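PDB 2BL0: myosin regulatory light chain from Physarum polycephalum, which serves as a regulatory light chain of myosin II and binds a calcium ion in one of its EF-hands. Local coordinates for residues G21-K25 and G57-F61. Numbering follows the deposited sequence.
Sequences GFITK and GKIQF. With CA (calcium ion), chain E.
Ile23 and Ile59 face each other at the centre of the short antiparallel sheet that joins the two loops of an EF-hand pair, of which the one running from Asp52 to Glu63 holds calcium. They form a hydrogen-bonded pair: Ile23 N donates to Ile59 O at 3.0 Å, and Ile59 N returns a straighter bond to Ile23 O at 2.9 Å, with 172° at the hydrogen. Their branched side chains suit a strand that must also fill a core. The CB atoms of Ile23 and Ile59 meet at 4.0 Å, and beyond them Ile23 packs on Phe12 and Phe15 of helix 3-15, while Ile59 reaches Phe48 and Ala51 of helix 41-51.

On the other face of the sheet Lys58 lies alongside Phe22, and its aliphatic chain runs over one face of the ring. Lys58 CD sits 3.6 Å from the centroid of the Phe22 ring, a CH-pi contact suited to a methylene chain. With CG of Phe22 between its backbone N and carbonyl carbon (chi1 59°), the ring turns one face to that chain, and Thr24 CG2 meets its edge in plane.

A single water bridges the two segments at each end of the sheet, Gly21 O to Phe61 N and Gly57 O to Lys25 N. Both glycines have positive phi, a turn that a side chain would crowd, and Gly57 N hydrogen-bonds to Asp52 OD2. Thr24 OG1 caps helix 25-35 by a hydrogen bond with Gly27 N. Next to the central pair, Lys58 O binds calcium at 2.3 Å, together with Asp52, Thr54, Asn56 and Glu63, whose OE1 also accepts Gln60 N.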
# COMPACT_ATOMS: atom_id res chain seq x y z
N GLY C 21 4.04 -32.85 -22.90
CA GLY C 21 4.77 -32.17 -21.85
C GLY C 21 5.74 -31.11 -22.36
O GLY C 21 6.44 -30.51 -21.56
N PHE C 22 5.75 -30.86 -23.67
CA PHE C 22 6.64 -29.83 -24.24
C PHE C 22 6.13 -29.31 -25.58
O PHE C 22 5.33 -29.99 -26.25
CB PHE C 22 8.09 -30.33 -24.35
CG PHE C 22 8.25 -31.55 -25.20
CD1 PHE C 22 8.34 -31.45 -26.58
CD2 PHE C 22 8.29 -32.81 -24.62
CE1 PHE C 22 8.46 -32.61 -27.38
CE2 PHE C 22 8.40 -33.96 -25.41
CZ PHE C 22 8.50 -33.86 -26.78
N ILE C 23 6.59 -28.13 -25.98
CA ILE C 23 6.18 -27.47 -27.21
C ILE C 23 7.34 -27.41 -28.16
O ILE C 23 8.35 -26.79 -27.85
CB ILE C 23 5.69 -26.05 -26.94
CG1 ILE C 23 4.56 -26.05 -25.91
CG2 ILE C 23 5.30 -25.37 -28.28
CD1 ILE C 23 4.18 -24.68 -25.41
N THR C 24 7.16 -28.02 -29.32
CA THR C 24 8.14 -27.99 -30.38
C THR C 24 7.86 -26.81 -31.30
O THR C 24 6.80 -26.20 -31.21
CB THR C 24 8.10 -29.29 -31.20
OG1 THR C 24 6.79 -29.45 -31.77
CG2 THR C 24 8.28 -30.50 -30.32
N LYS C 25 8.78 -26.52 -32.22
CA LYS C 25 8.54 -25.49 -33.23
C LYS C 25 7.30 -25.82 -34.05
O LYS C 25 6.47 -24.96 -34.25
CB LYS C 25 9.73 -25.30 -34.18
CG LYS C 25 10.78 -24.37 -33.64
CD LYS C 25 11.83 -24.04 -34.69
CE LYS C 25 12.87 -23.10 -34.12
NZ LYS C 25 13.66 -22.43 -35.20
N GLY C 57 15.21 -27.42 -28.80
CA GLY C 57 14.07 -27.56 -29.70
C GLY C 57 12.72 -27.92 -29.06
O GLY C 57 11.73 -28.17 -29.76
N LYS C 58 12.70 -27.93 -27.73
CA LYS C 58 11.51 -28.32 -26.96
C LYS C 58 11.33 -27.38 -25.76
O LYS C 58 12.21 -27.28 -24.93
CB LYS C 58 11.67 -29.75 -26.44
CG LYS C 58 11.71 -30.84 -27.52
CD LYS C 58 11.81 -32.21 -26.87
CE LYS C 58 11.81 -33.33 -27.88
NZ LYS C 58 13.16 -33.60 -28.38
N ILE C 59 10.19 -26.69 -25.67
CA ILE C 59 9.89 -25.78 -24.57
C ILE C 59 9.20 -26.59 -23.47
O ILE C 59 8.07 -27.04 -23.65
CB ILE C 59 8.94 -24.63 -25.02
CG1 ILE C 59 9.50 -23.83 -26.20
CG2 ILE C 59 8.63 -23.70 -23.81
CD1 ILE C 59 8.50 -22.91 -26.89
N GLN C 60 9.89 -26.78 -22.35
CA GLN C 60 9.30 -27.43 -21.17
C GLN C 60 8.51 -26.39 -20.38
O GLN C 60 8.77 -25.20 -20.50
CB GLN C 60 10.38 -28.00 -20.24
CG GLN C 60 11.51 -28.83 -20.90
CD GLN C 60 11.01 -29.99 -21.73
OE1 GLN C 60 11.61 -30.32 -22.77
NE2 GLN C 60 9.92 -30.63 -21.29
N PHE C 61 7.58 -26.83 -19.54
CA PHE C 61 6.88 -25.88 -18.69
C PHE C 61 7.82 -24.95 -17.89
O PHE C 61 7.63 -23.75 -17.90
CB PHE C 61 5.86 -26.53 -17.75
CG PHE C 61 5.22 -25.54 -16.82
CD1 PHE C 61 4.51 -24.47 -17.35
CD2 PHE C 61 5.39 -25.62 -15.44
CE1 PHE C 61 3.95 -23.52 -16.53
CE2 PHE C 61 4.82 -24.67 -14.61
CZ PHE C 61 4.11 -23.61 -15.16
CA CA E . 14.20 -26.66 -23.95
O HOH W 1 6.94 -29.60 -19.13
O HOH W 2 11.41 -27.89 -32.35